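Local coordinates for DNA/pantothenate metabolism flavoprotein (Streptomyces sparsogenes DSM 40356, PDB 7CFU) that binds flavin mononucleotide and probably catalyses the oxidative decarboxylation of a C-terminal cysteine residue in a biosynthetic pathway, at residues V50-T55 and G96-V101; T80-H85 and A90-L95; G118-D121 and T125-V128. All coordinates share one frame; numbering follows the deposited sequence.

Contact 1 (V50-T55 and G96-V101); sequences VQEIRT and GAWADV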
ATOM      1  N   VAL A  50      -3.937  43.739  -3.975  1.00 65.81           N
ATOM      2  CA  VAL A  50      -4.040  42.913  -2.779  1.00 60.02           C
ATOM      3  C   VAL A  50      -2.732  42.165  -2.567  1.00 55.84           C
ATOM      4  O   VAL A  50      -2.112  41.676  -3.521  1.00 57.00           O
ATOM      5  CB  VAL A  50      -5.223  41.934  -2.880  1.00 55.66           C
ATOM      6  CG1 VAL A  50      -5.402  41.201  -1.563  1.00 50.85           C
ATOM      7  CG2 VAL A  50      -6.491  42.668  -3.275  1.00 57.27           C
ATOM      8  N   GLN A  51      -2.291  42.090  -1.315  1.00 57.76           N
ATOM      9  CA  GLN A  51      -1.013  41.468  -0.995  1.00 66.90           C
ATOM     10  C   GLN A  51      -1.113  40.142  -0.258  1.00 61.40           C
ATOM     11  O   GLN A  51      -0.351  39.229  -0.566  1.00 66.59           O
ATOM     12  CB  GLN A  51      -0.151  42.448  -0.189  1.00 70.65           C
ATOM     13  CG  GLN A  51       0.236  43.671  -1.007  1.00 79.54           C
ATOM     14  CD  GLN A  51       1.172  44.608  -0.276  1.00 86.48           C
ATOM     15  OE1 GLN A  51       1.534  44.377   0.880  1.00 85.16           O
ATOM     16  NE2 GLN A  51       1.554  45.691  -0.944  1.00 86.39           N
ATOM     17  N   GLU A  52      -2.025  39.984   0.699  1.00 58.92           N
ATOM     18  CA  GLU A  52      -2.137  38.735   1.454  1.00 61.51           C
ATOM     19  C   GLU A  52      -3.364  37.973   0.953  1.00 53.69           C
ATOM     20  O   GLU A  52      -4.504  38.390   1.192  1.00 57.94           O
ATOM     21  CB  GLU A  52      -2.229  38.976   2.960  1.00 65.23           C
ATOM     22  CG  GLU A  52      -0.980  39.579   3.587  1.00 70.94           C
ATOM     23  CD  GLU A  52      -1.117  39.758   5.096  1.00 82.19           C
ATOM     24  OE1 GLU A  52      -2.196  39.462   5.654  1.00 84.58           O
ATOM     25  OE2 GLU A  52      -0.147  40.224   5.725  1.00 92.74           O
ATOM     26  N   ILE A  53      -3.128  36.873   0.242  1.00 43.90           N
ATOM     27  CA  ILE A  53      -4.184  36.037  -0.318  1.00 45.10           C
ATOM     28  C   ILE A  53      -3.922  34.598   0.104  1.00 49.55           C
ATOM     29  O   ILE A  53      -2.845  34.062  -0.171  1.00 50.54           O
ATOM     30  CB  ILE A  53      -4.247  36.147  -1.850  1.00 46.96           C
ATOM     31  CG1 ILE A  53      -4.484  37.592  -2.284  1.00 46.91           C
ATOM     32  CG2 ILE A  53      -5.320  35.217  -2.416  1.00 44.31           C
ATOM     33  CD1 ILE A  53      -4.406  37.783  -3.774  1.00 48.45           C
ATOM     34  N   ARG A  54      -4.893  33.979   0.787  1.00 45.58           N
ATOM     35  CA  ARG A  54      -4.837  32.563   1.148  1.00 41.45           C
ATOM     36  C   ARG A  54      -6.007  31.817   0.509  1.00 40.19           C
ATOM     37  O   ARG A  54      -7.138  32.316   0.502  1.00 36.38           O
ATOM     38  CB  ARG A  54      -4.880  32.369   2.668  1.00 42.57           C
ATOM     39  CG  ARG A  54      -3.694  32.964   3.411  1.00 52.46           C
ATOM     40  CD  ARG A  54      -3.768  32.677   4.905  1.00 42.73           C
ATOM     41  NE  ARG A  54      -2.584  33.179   5.598  1.00 65.56           N
ATOM     42  CZ  ARG A  54      -1.435  32.516   5.713  1.00 71.82           C
ATOM     43  NH1 ARG A  54      -1.301  31.307   5.178  1.00 66.38           N
ATOM     44  NH2 ARG A  54      -0.414  33.066   6.364  1.00 63.57           N
ATOM     45  N   THR A  55      -5.737  30.624  -0.026  1.00 39.26           N
ATOM     46  CA  THR A  55      -6.724  29.841  -0.758  1.00 36.31           C
ATOM     47  C   THR A  55      -7.125  28.570  -0.013  1.00 37.41           C
ATOM     48  O   THR A  55      -6.333  27.974   0.724  1.00 34.61           O
ATOM     49  CB  THR A  55      -6.211  29.456  -2.144  1.00 39.23           C
ATOM     50  OG1 THR A  55      -4.979  28.742  -2.013  1.00 45.80           O
ATOM     51  CG2 THR A  55      -6.004  30.695  -3.009  1.00 39.59           C
ATOM     52  N   GLY A  96     -11.277  31.541   9.163  1.00 35.50           N
ATOM     53  CA  GLY A  96     -12.432  32.417   9.299  1.00 39.68           C
ATOM     54  C   GLY A  96     -12.104  33.704  10.035  1.00 43.27           C
ATOM     55  O   GLY A  96     -12.586  34.781   9.672  1.00 40.45           O
ATOM     56  N   ALA A  97     -11.272  33.616  11.073  1.00 35.43           N
ATOM     57  CA  ALA A  97     -10.882  34.822  11.793  1.00 42.11           C
ATOM     58  C   ALA A  97      -9.896  35.668  10.992  1.00 43.47           C
ATOM     59  O   ALA A  97      -9.862  36.894  11.148  1.00 45.38           O
ATOM     60  CB  ALA A  97     -10.286  34.456  13.152  1.00 37.08           C
ATOM     61  N   TRP A  98      -9.066  35.037  10.160  1.00 43.27           N
ATOM     62  CA  TRP A  98      -8.059  35.783   9.415  1.00 34.69           C
ATOM     63  C   TRP A  98      -8.663  36.616   8.288  1.00 42.62           C
ATOM     64  O   TRP A  98      -8.145  37.692   7.968  1.00 38.63           O
ATOM     65  CB  TRP A  98      -7.018  34.809   8.874  1.00 36.76           C
ATOM     66  CG  TRP A  98      -5.967  35.417   8.001  1.00 44.68           C
ATOM     67  CD1 TRP A  98      -4.767  35.928   8.402  1.00 39.18           C
ATOM     68  CD2 TRP A  98      -5.997  35.543   6.569  1.00 43.42           C
ATOM     69  NE1 TRP A  98      -4.057  36.375   7.318  1.00 41.50           N
ATOM     70  CE2 TRP A  98      -4.786  36.151   6.179  1.00 47.39           C
ATOM     71  CE3 TRP A  98      -6.927  35.208   5.586  1.00 42.15           C
ATOM     72  CZ2 TRP A  98      -4.482  36.427   4.845  1.00 44.20           C
ATOM     73  CZ3 TRP A  98      -6.624  35.485   4.258  1.00 42.34           C
ATOM     74  CH2 TRP A  98      -5.418  36.091   3.903  1.00 44.42           C
ATOM     75  N   ALA A  99      -9.764  36.158   7.695  1.00 41.49           N
ATOM     76  CA  ALA A  99     -10.252  36.747   6.455  1.00 37.95           C
ATOM     77  C   ALA A  99     -10.857  38.123   6.705  1.00 42.35           C
ATOM     78  O   ALA A  99     -11.637  38.311   7.643  1.00 34.27           O
ATOM     79  CB  ALA A  99     -11.287  35.826   5.807  1.00 38.01           C
ATOM     80  N   ASP A 100     -10.455  39.101   5.891  1.00 41.09           N
ATOM     81  CA  ASP A 100     -11.152  40.384   5.844  1.00 44.51           C
ATOM     82  C   ASP A 100     -12.203  40.398   4.749  1.00 37.18           C
ATOM     83  O   ASP A 100     -13.218  41.087   4.879  1.00 45.25           O
ATOM     84  CB  ASP A 100     -10.162  41.536   5.626  1.00 45.12           C
ATOM     85  CG  ASP A 100      -9.150  41.663   6.753  1.00 45.88           C
ATOM     86  OD1 ASP A 100      -9.529  41.517   7.942  1.00 45.61           O
ATOM     87  OD2 ASP A 100      -7.964  41.898   6.440  1.00 46.17           O
ATOM     88  N   VAL A 101     -11.950  39.665   3.667  1.00 41.90           N
ATOM     89  CA  VAL A 101     -12.907  39.416   2.596  1.00 43.42           C
ATOM     90  C   VAL A 101     -12.863  37.926   2.281  1.00 40.61           C
ATOM     91  O   VAL A 101     -11.795  37.306   2.331  1.00 36.78           O
ATOM     92  CB  VAL A 101     -12.583  40.249   1.332  1.00 48.80           C
ATOM     93  CG1 VAL A 101     -13.461  39.826   0.156  1.00 42.40           C
ATOM     94  CG2 VAL A 101     -12.743  41.731   1.605  1.00 42.52           C
TER
HETATM   95  O   HOH W   1      -1.477  37.803   7.537  1.00 52.92           O

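Contact 2 (T80-H85 and A90-L95); sequences TDWEDH and AAHVAL. With FMN (flavin mononucleotide), chain B.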
ATOM      1  N   THR A  80      -6.716  22.235   2.007  1.00 38.40           N
ATOM      2  CA  THR A  80      -7.828  21.371   1.616  1.00 37.70           C
ATOM      3  C   THR A  80      -8.261  20.460   2.753  1.00 37.95           C
ATOM      4  O   THR A  80      -9.455  20.306   3.013  1.00 41.13           O
ATOM      5  CB  THR A  80      -7.478  20.520   0.389  1.00 39.05           C
ATOM      6  OG1 THR A  80      -7.158  21.374  -0.708  1.00 44.37           O
ATOM      7  CG2 THR A  80      -8.667  19.644  -0.000  1.00 42.09           C
ATOM      8  N   ASP A  81      -7.310  19.818   3.412  1.00 44.12           N
ATOM      9  CA  ASP A  81      -7.614  18.938   4.526  1.00 40.87           C
ATOM     10  C   ASP A  81      -7.338  19.643   5.848  1.00 31.67           C
ATOM     11  O   ASP A  81      -6.528  20.570   5.925  1.00 37.65           O
ATOM     12  CB  ASP A  81      -6.815  17.643   4.419  1.00 49.46           C
ATOM     13  CG  ASP A  81      -7.265  16.789   3.249  1.00 50.75           C
ATOM     14  OD1 ASP A  81      -8.460  16.433   3.208  1.00 53.51           O
ATOM     15  OD2 ASP A  81      -6.444  16.515   2.353  1.00 51.93           O
ATOM     16  N   TRP A  82      -8.043  19.199   6.887  1.00 28.52           N
ATOM     17  CA  TRP A  82      -7.840  19.734   8.228  1.00 37.02           C
ATOM     18  C   TRP A  82      -6.377  19.668   8.657  1.00 44.54           C
ATOM     19  O   TRP A  82      -5.901  20.552   9.378  1.00 44.81           O
ATOM     20  CB  TRP A  82      -8.734  18.983   9.206  1.00 34.32           C
ATOM     21  CG  TRP A  82     -10.177  19.099   8.837  1.00 36.10           C
ATOM     22  CD1 TRP A  82     -10.935  18.176   8.173  1.00 38.20           C
ATOM     23  CD2 TRP A  82     -11.025  20.225   9.064  1.00 32.58           C
ATOM     24  NE1 TRP A  82     -12.214  18.647   7.995  1.00 31.44           N
ATOM     25  CE2 TRP A  82     -12.295  19.907   8.528  1.00 37.36           C
ATOM     26  CE3 TRP A  82     -10.842  21.468   9.682  1.00 32.86           C
ATOM     27  CZ2 TRP A  82     -13.374  20.787   8.594  1.00 31.99           C
ATOM     28  CZ3 TRP A  82     -11.913  22.343   9.743  1.00 33.46           C
ATOM     29  CH2 TRP A  82     -13.166  21.997   9.205  1.00 33.71           C
ATOM     30  N   GLU A  83      -5.645  18.642   8.209  1.00 38.62           N
ATOM     31  CA  GLU A  83      -4.239  18.497   8.565  1.00 50.16           C
ATOM     32  C   GLU A  83      -3.377  19.646   8.051  1.00 54.62           C
ATOM     33  O   GLU A  83      -2.236  19.796   8.505  1.00 49.99           O
ATOM     34  CB  GLU A  83      -3.688  17.165   8.040  1.00 44.61           C
ATOM     35  CG  GLU A  83      -4.291  15.914   8.684  1.00 62.57           C
ATOM     36  CD  GLU A  83      -5.612  15.459   8.055  1.00 66.68           C
ATOM     37  OE1 GLU A  83      -6.323  16.284   7.439  1.00 48.72           O
ATOM     38  OE2 GLU A  83      -5.934  14.259   8.182  1.00 78.71           O
ATOM     39  N   ASP A  84      -3.878  20.447   7.107  1.00 47.33           N
ATOM     40  CA  ASP A  84      -3.077  21.554   6.588  1.00 51.10           C
ATOM     41  C   ASP A  84      -2.978  22.719   7.567  1.00 58.41           C
ATOM     42  O   ASP A  84      -2.097  23.569   7.406  1.00 69.57           O
ATOM     43  CB  ASP A  84      -3.639  22.024   5.243  1.00 54.57           C
ATOM     44  CG  ASP A  84      -3.642  20.916   4.199  1.00 51.49           C
ATOM     45  OD1 ASP A  84      -2.785  20.018   4.314  1.00 59.31           O
ATOM     46  OD2 ASP A  84      -4.488  20.921   3.274  1.00 56.74           O
ATOM     47  N   HIS A  85      -3.839  22.782   8.579  1.00 53.69           N
ATOM     48  CA  HIS A  85      -3.712  23.796   9.617  1.00 57.85           C
ATOM     49  C   HIS A  85      -2.809  23.295  10.736  1.00 59.63           C
ATOM     50  O   HIS A  85      -2.932  22.153  11.190  1.00 61.81           O
ATOM     51  CB  HIS A  85      -5.071  24.183  10.197  1.00 53.30           C
ATOM     52  CG  HIS A  85      -4.974  25.034  11.426  1.00 50.85           C
ATOM     53  ND1 HIS A  85      -4.579  26.354  11.385  1.00 46.85           N
ATOM     54  CD2 HIS A  85      -5.216  24.754  12.730  1.00 56.88           C
ATOM     55  CE1 HIS A  85      -4.580  26.850  12.611  1.00 52.46           C
ATOM     56  NE2 HIS A  85      -4.962  25.899  13.447  1.00 54.02           N
ATOM     57  N   ALA A  90      -8.054  25.098  14.775  1.00 49.07           N
ATOM     58  CA  ALA A  90      -8.653  24.322  13.694  1.00 42.31           C
ATOM     59  C   ALA A  90      -8.747  25.182  12.446  1.00 36.54           C
ATOM     60  O   ALA A  90      -8.864  26.408  12.542  1.00 37.73           O
ATOM     61  CB  ALA A  90     -10.034  23.810  14.098  1.00 30.68           C
ATOM     62  N   ALA A  91      -8.688  24.545  11.275  1.00 32.75           N
ATOM     63  CA  ALA A  91      -8.520  25.289  10.030  1.00 37.10           C
ATOM     64  C   ALA A  91      -9.632  26.311   9.825  1.00 31.99           C
ATOM     65  O   ALA A  91      -9.365  27.463   9.468  1.00 32.70           O
ATOM     66  CB  ALA A  91      -8.450  24.324   8.844  1.00 34.13           C
ATOM     67  N   HIS A  92     -10.879  25.926  10.083  1.00 27.69           N
ATOM     68  CA  HIS A  92     -11.982  26.825   9.761  1.00 35.80           C
ATOM     69  C   HIS A  92     -12.001  28.042  10.684  1.00 35.07           C
ATOM     70  O   HIS A  92     -12.323  29.152  10.243  1.00 34.45           O
ATOM     71  CB  HIS A  92     -13.304  26.061   9.816  1.00 30.45           C
ATOM     72  CG  HIS A  92     -13.636  25.529  11.176  1.00 30.69           C
ATOM     73  ND1 HIS A  92     -12.767  24.739  11.898  1.00 32.87           N
ATOM     74  CD2 HIS A  92     -14.736  25.682  11.947  1.00 29.28           C
ATOM     75  CE1 HIS A  92     -13.324  24.419  13.053  1.00 32.90           C
ATOM     76  NE2 HIS A  92     -14.520  24.980  13.108  1.00 28.30           N
ATOM     77  N   VAL A  93     -11.652  27.861  11.960  1.00 36.18           N
ATOM     78  CA  VAL A  93     -11.607  28.990  12.891  1.00 31.94           C
ATOM     79  C   VAL A  93     -10.462  29.934  12.535  1.00 39.74           C
ATOM     80  O   VAL A  93     -10.638  31.159  12.473  1.00 39.86           O
ATOM     81  CB  VAL A  93     -11.487  28.488  14.341  1.00 39.36           C
ATOM     82  CG1 VAL A  93     -11.292  29.654  15.299  1.00 31.92           C
ATOM     83  CG2 VAL A  93     -12.713  27.652  14.729  1.00 38.15           C
ATOM     84  N   ALA A  94      -9.272  29.382  12.283  1.00 33.97           N
ATOM     85  CA  ALA A  94      -8.124  30.229  11.975  1.00 34.43           C
ATOM     86  C   ALA A  94      -8.341  30.988  10.673  1.00 38.37           C
ATOM     87  O   ALA A  94      -8.097  32.197  10.599  1.00 38.94           O
ATOM     88  CB  ALA A  94      -6.837  29.397  11.924  1.00 34.29           C
ATOM     89  N   LEU A  95      -8.796  30.297   9.624  1.00 39.78           N
ATOM     90  CA  LEU A  95      -9.031  30.986   8.356  1.00 39.19           C
ATOM     91  C   LEU A  95     -10.218  31.940   8.456  1.00 33.90           C
ATOM     92  O   LEU A  95     -10.181  33.041   7.898  1.00 37.32           O
ATOM     93  CB  LEU A  95      -9.239  29.974   7.235  1.00 32.53           C
ATOM     94  CG  LEU A  95      -8.003  29.154   6.893  1.00 39.90           C
ATOM     95  CD1 LEU A  95      -8.383  27.986   6.003  1.00 34.31           C
ATOM     96  CD2 LEU A  95      -6.970  30.033   6.212  1.00 41.77           C
TER
HETATM   97  N1  FMN B 301     -17.339  22.201  13.955  1.00 31.15           N
HETATM   98  C2  FMN B 301     -18.384  22.565  14.774  1.00 28.86           C
HETATM   99  O2  FMN B 301     -19.480  22.825  14.276  1.00 32.96           O
HETATM  100  N3  FMN B 301     -18.194  22.634  16.149  1.00 30.58           N
HETATM  101  C4  FMN B 301     -16.957  22.349  16.710  1.00 35.00           C
HETATM  102  O4  FMN B 301     -16.787  22.422  17.936  1.00 31.72           O
HETATM  103  C4A FMN B 301     -15.904  21.978  15.882  1.00 31.66           C
HETATM  104  N5  FMN B 301     -14.664  21.680  16.421  1.00 32.53           N
HETATM  105  C5A FMN B 301     -13.627  21.304  15.596  1.00 29.87           C
HETATM  106  C6  FMN B 301     -12.388  21.001  16.146  1.00 32.69           C
HETATM  107  C7  FMN B 301     -11.335  20.625  15.317  1.00 34.39           C
HETATM  108  C7M FMN B 301      -9.987  20.301  15.910  1.00 33.39           C
HETATM  109  C8  FMN B 301     -11.522  20.545  13.941  1.00 35.72           C
HETATM  110  C8M FMN B 301     -10.366  20.140  13.070  1.00 25.94           C
HETATM  111  C9  FMN B 301     -12.770  20.854  13.383  1.00 26.86           C
HETATM  112  C9A FMN B 301     -13.826  21.229  14.216  1.00 30.97           C
HETATM  113  N10 FMN B 301     -15.072  21.540  13.685  1.00 33.77           N
HETATM  114  C10 FMN B 301     -16.105  21.907  14.505  1.00 25.60           C
HETATM  115  C1' FMN B 301     -15.325  21.460  12.210  1.00 28.96           C
HETATM  116  C2' FMN B 301     -15.961  20.103  11.941  1.00 32.23           C
HETATM  117  O2' FMN B 301     -15.056  19.078  12.338  1.00 29.31           O
HETATM  118  C3' FMN B 301     -16.323  20.006  10.458  1.00 36.63           C
HETATM  119  O3' FMN B 301     -17.402  20.868  10.164  1.00 27.87           O
HETATM  120  C4' FMN B 301     -16.662  18.576  10.055  1.00 35.13           C
HETATM  121  O4' FMN B 301     -16.943  18.522   8.668  1.00 34.23           O
HETATM  122  C5' FMN B 301     -17.863  18.051  10.819  1.00 31.69           C
HETATM  123  O5' FMN B 301     -17.915  16.668  10.546  1.00 28.95           O
HETATM  124  P   FMN B 301     -19.057  15.736  11.173  1.00 31.38           P
HETATM  125  O1P FMN B 301     -19.402  14.627  10.189  1.00 29.73           O
HETATM  126  O2P FMN B 301     -18.521  15.159  12.466  1.00 31.28           O
HETATM  127  O3P FMN B 301     -20.278  16.579  11.476  1.00 28.02           O
HETATM  128  O   HOH W   2      -7.612  21.994  11.120  1.00 38.66           O

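Contact 3 (G118-D121 and T125-V128); sequences GIAD and TATV. With FMN (flavin mononucleotide), chain B.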
ATOM      1  N   GLY A 118     -26.198  25.782   5.552  1.00 27.61           N
ATOM      2  CA  GLY A 118     -25.344  25.633   6.712  1.00 31.31           C
ATOM      3  C   GLY A 118     -24.694  24.277   6.850  1.00 35.90           C
ATOM      4  O   GLY A 118     -24.325  23.880   7.960  1.00 32.40           O
ATOM      5  N   ILE A 119     -24.543  23.550   5.744  1.00 28.44           N
ATOM      6  CA  ILE A 119     -23.750  22.331   5.748  1.00 24.53           C
ATOM      7  C   ILE A 119     -22.280  22.722   5.846  1.00 25.98           C
ATOM      8  O   ILE A 119     -21.839  23.704   5.238  1.00 30.05           O
ATOM      9  CB  ILE A 119     -24.050  21.511   4.478  1.00 26.72           C
ATOM     10  CG1 ILE A 119     -25.482  20.972   4.530  1.00 27.46           C
ATOM     11  CG2 ILE A 119     -23.006  20.398   4.252  1.00 25.93           C
ATOM     12  CD1 ILE A 119     -26.010  20.549   3.197  1.00 29.40           C
ATOM     13  N   ALA A 120     -21.517  21.979   6.648  1.00 26.39           N
ATOM     14  CA  ALA A 120     -20.112  22.278   6.887  1.00 26.17           C
ATOM     15  C   ALA A 120     -19.331  20.962   6.927  1.00 30.98           C
ATOM     16  O   ALA A 120     -18.802  20.565   7.966  1.00 27.17           O
ATOM     17  CB  ALA A 120     -19.934  23.066   8.186  1.00 25.19           C
ATOM     18  N   ASP A 121     -19.275  20.255   5.794  1.00 28.07           N
ATOM     19  CA  ASP A 121     -18.687  18.917   5.778  1.00 29.15           C
ATOM     20  C   ASP A 121     -17.320  18.867   5.105  1.00 28.69           C
ATOM     21  O   ASP A 121     -16.856  17.777   4.753  1.00 29.59           O
ATOM     22  CB  ASP A 121     -19.647  17.907   5.133  1.00 29.43           C
ATOM     23  CG  ASP A 121     -19.922  18.187   3.664  1.00 29.43           C
ATOM     24  OD1 ASP A 121     -19.396  19.177   3.106  1.00 31.08           O
ATOM     25  OD2 ASP A 121     -20.680  17.394   3.060  1.00 33.41           O
ATOM     26  N   THR A 125     -16.586  24.792   3.527  1.00 27.73           N
ATOM     27  CA  THR A 125     -17.930  25.144   3.967  1.00 28.42           C
ATOM     28  C   THR A 125     -17.976  25.380   5.469  1.00 27.98           C
ATOM     29  O   THR A 125     -18.818  26.146   5.947  1.00 26.32           O
ATOM     30  CB  THR A 125     -18.935  24.065   3.563  1.00 30.91           C
ATOM     31  OG1 THR A 125     -18.523  22.796   4.084  1.00 26.07           O
ATOM     32  CG2 THR A 125     -19.042  23.988   2.026  1.00 22.22           C
ATOM     33  N   ALA A 126     -17.062  24.758   6.218  1.00 30.31           N
ATOM     34  CA  ALA A 126     -16.927  25.070   7.635  1.00 33.71           C
ATOM     35  C   ALA A 126     -16.370  26.470   7.829  1.00 30.66           C
ATOM     36  O   ALA A 126     -16.776  27.187   8.750  1.00 31.62           O
ATOM     37  CB  ALA A 126     -16.019  24.046   8.325  1.00 26.61           C
ATOM     38  N   THR A 127     -15.435  26.871   6.971  1.00 30.61           N
ATOM     39  CA  THR A 127     -14.875  28.212   7.057  1.00 33.09           C
ATOM     40  C   THR A 127     -15.931  29.279   6.791  1.00 36.11           C
ATOM     41  O   THR A 127     -15.888  30.355   7.399  1.00 28.52           O
ATOM     42  CB  THR A 127     -13.697  28.330   6.092  1.00 30.59           C
ATOM     43  OG1 THR A 127     -12.713  27.345   6.443  1.00 32.41           O
ATOM     44  CG2 THR A 127     -13.068  29.712   6.168  1.00 35.64           C
ATOM     45  N   VAL A 128     -16.888  28.994   5.898  1.00 30.16           N
ATOM     46  CA  VAL A 128     -17.995  29.919   5.654  1.00 30.08           C
ATOM     47  C   VAL A 128     -18.725  30.226   6.957  1.00 32.87           C
ATOM     48  O   VAL A 128     -18.991  31.392   7.284  1.00 31.94           O
ATOM     49  CB  VAL A 128     -18.959  29.334   4.604  1.00 31.91           C
ATOM     50  CG1 VAL A 128     -20.252  30.158   4.527  1.00 28.51           C
ATOM     51  CG2 VAL A 128     -18.295  29.233   3.236  1.00 26.16           C
TER
HETATM   52  N1  FMN B 301     -17.339  22.201  13.955  1.00 31.15           N
HETATM   53  C2  FMN B 301     -18.384  22.565  14.774  1.00 28.86           C
HETATM   54  O2  FMN B 301     -19.480  22.825  14.276  1.00 32.96           O
HETATM   55  N3  FMN B 301     -18.194  22.634  16.149  1.00 30.58           N
HETATM   56  C4  FMN B 301     -16.957  22.349  16.710  1.00 35.00           C
HETATM   57  O4  FMN B 301     -16.787  22.422  17.936  1.00 31.72           O
HETATM   58  C4A FMN B 301     -15.904  21.978  15.882  1.00 31.66           C
HETATM   59  N5  FMN B 301     -14.664  21.680  16.421  1.00 32.53           N
HETATM   60  C5A FMN B 301     -13.627  21.304  15.596  1.00 29.87           C
HETATM   61  C6  FMN B 301     -12.388  21.001  16.146  1.00 32.69           C
HETATM   62  C7  FMN B 301     -11.335  20.625  15.317  1.00 34.39           C
HETATM   63  C7M FMN B 301      -9.987  20.301  15.910  1.00 33.39           C
HETATM   64  C8  FMN B 301     -11.522  20.545  13.941  1.00 35.72           C
HETATM   65  C8M FMN B 301     -10.366  20.140  13.070  1.00 25.94           C
HETATM   66  C9  FMN B 301     -12.770  20.854  13.383  1.00 26.86           C
HETATM   67  C9A FMN B 301     -13.826  21.229  14.216  1.00 30.97           C
HETATM   68  N10 FMN B 301     -15.072  21.540  13.685  1.00 33.77           N
HETATM   69  C10 FMN B 301     -16.105  21.907  14.505  1.00 25.60           C
HETATM   70  C1' FMN B 301     -15.325  21.460  12.210  1.00 28.96           C
HETATM   71  C2' FMN B 301     -15.961  20.103  11.941  1.00 32.23           C
HETATM   72  O2' FMN B 301     -15.056  19.078  12.338  1.00 29.31           O
HETATM   73  C3' FMN B 301     -16.323  20.006  10.458  1.00 36.63           C
HETATM   74  O3' FMN B 301     -17.402  20.868  10.164  1.00 27.87           O
HETATM   75  C4' FMN B 301     -16.662  18.576  10.055  1.00 35.13           C
HETATM   76  O4' FMN B 301     -16.943  18.522   8.668  1.00 34.23           O
HETATM   77  C5' FMN B 301     -17.863  18.051  10.819  1.00 31.69           C
HETATM   78  O5' FMN B 301     -17.915  16.668  10.546  1.00 28.95           O
HETATM   79  P   FMN B 301     -19.057  15.736  11.173  1.00 31.38           P
HETATM   80  O1P FMN B 301     -19.402  14.627  10.189  1.00 29.73           O
HETATM   81  O2P FMN B 301     -18.521  15.159  12.466  1.00 31.28           O
HETATM   82  O3P FMN B 301     -20.278  16.579  11.476  1.00 28.02           O
HETATM   83  O   HOH W   3     -21.547  26.462   5.116  1.00 28.52           O

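Contact 1 (V50-T55 and G96-V101)
The aliphatic chain of R54 is laid across one face of the W98 indole. R54 CD sits over the centre of the six-membered ring, 3.7 Å from the centroid of that W98 ring, a CH-pi contact made almost from straight above. CG of R54 follows over the rim, 3.6 Å from W98 CH2. The arginine chain is extended from CG to NE and crosses the indole at about a right angle, but the guanidinium does not lie flat on it: the two planes stand 81° apart, and the indole meets the edge of the guanidinium. With R54 CZ 5.2 Å from the centroid of the W98 five-membered ring, any cation-pi attraction is long and weak at most. W98 reaches the strand because its CG is anti to the backbone N (chi1 176°), which carries the ring off the last turn of the helix.

E52 lies along the CZ2-NE1 border of the indole. Its carboxylate is within 15° of coplanar with the ring, and E52 OE1 lies 3.9 Å from W98 CZ2. A water in the plane of the ring joins the two, donating to E52 OE1 at 2.6 Å and accepting from W98 NE1 at 3.0 Å.

Strand 52-57, in the parallel sheet of a Rossmann-like core, is thereby joined to the end of helix 91-98. Dispersion over the ring face carries the contact, while the indole N-H is satisfied through water; R23, salt-bridged to D100 and in cation-pi contact with W98, would probably offset part of the acidic charge near the ring.

Contact 2 (T80-H85 and A90-L95)
W82 brings the edge of its indole to H92, with W82 CZ3 3.3 Å from H92 ND1 and the two ring planes nearly perpendicular at 86°. The same indole touches A91, whose CB is 3.8 Å from W82 CE3, and turns one face to the flavin, where C9 of the isoalloxazine lies offset toward the rim. H92 brings CE1 and NE2 of its imidazole up to a face of the flavin at N10: H92 CE1 is 3.4 Å from FMN N10, and FMN C1' stands over one face of the imidazole. With CG between the backbone N and the carbonyl carbon (chi1 63°), the ring is lifted toward the cofactor. A90 CB lies on that same flavin face, 3.6 Å from FMN C8. An alanine replacing W82 would probably open a gap beside H92 ND1 and leave A91 CB and the C8M and ribityl side of the FMN without the indole against them.

H85 rests CB against A91 and reaches A94, with H85 CE1 3.5 Å from A94 CB. CG anti to the backbone N (chi1 170°) sets its imidazole with A90 C over one face, offset toward the rim, while NE2 is hydrogen-bonded to G88 O. A water ties W82 O to A91 N, accepting from that amide at 2.8 Å. D84 OD2 braces the 3-10 turn at 82-84, accepting from T80 N, with its anti lone pair, and from D81 N.

The FMN sits between subunits of a twelve-chain assembly, bonded to T58, T108 and V140 of the second subunit. R68 of the third subunit forms a salt bridge with E83. Within the chain, the loop after helix 67-74 folds back on helix 91-98, and helix 123-130 covers W82 and H92.

Contact 3 (G118-D121 and T125-V128)
T125 meets the backbone of the preceding loop with both CB and OG1. T125 CB lies 3.4 Å from I119 O, and T125 OG1 is 3.3 Å from A120 CA. A chi1 of 56° sets OG1 between the backbone N and the carbonyl carbon, directing it to the A120-D121 link; the hydroxyl is hydrogen-bonded to D122 OD1. At the backbone, a water donates to T125 O at 2.9 Å and to I119 O at 2.8 Å, bridging helix and loop. A126 follows, its CA 3.7 Å from A120 CB, and the two methyl groups pack together. This apposition flanks the A120 carbonyl, whose O accepts from two ribityl hydroxyls: FMN O3' at 2.6 Å and FMN O4' at 2.9 Å. T127 points away from the loop, against H92 and L95 of helix 91-98, and V128 packs on F111.

G118 ends helix 109-117 in a Schellman motif, its positive phi turning the chain into the loop. From there A120 N bonds to N110 OD1 of the second subunit, and D121 OD1 pairs with K114. The contact thus joins the end of helix 109-117 to helix 123-130, with helix 91-98 alongside.

Overall arrangement
After strand 23-28 and helix 37-48 the chain enters strand 52-57, whose first residues take part in contact 1, then runs through helices 59-65 and 67-74 to the loop of contact 2. Contact 2 closes a short loop, with four residues between its segments, nested inside the longer one that contact 1 closes; both use helix 91-98, one near its start and the other at its end. After strand 101-107 and helix 109-117, contact 3 follows in series, closing a loop with three residues between its segments. It touches contact 2 where A126 meets W82, and contact 1 where T127 packs near G96. Contacts 2 and 3 share the FMN; contact 1 anchors the helix to the sheet edge.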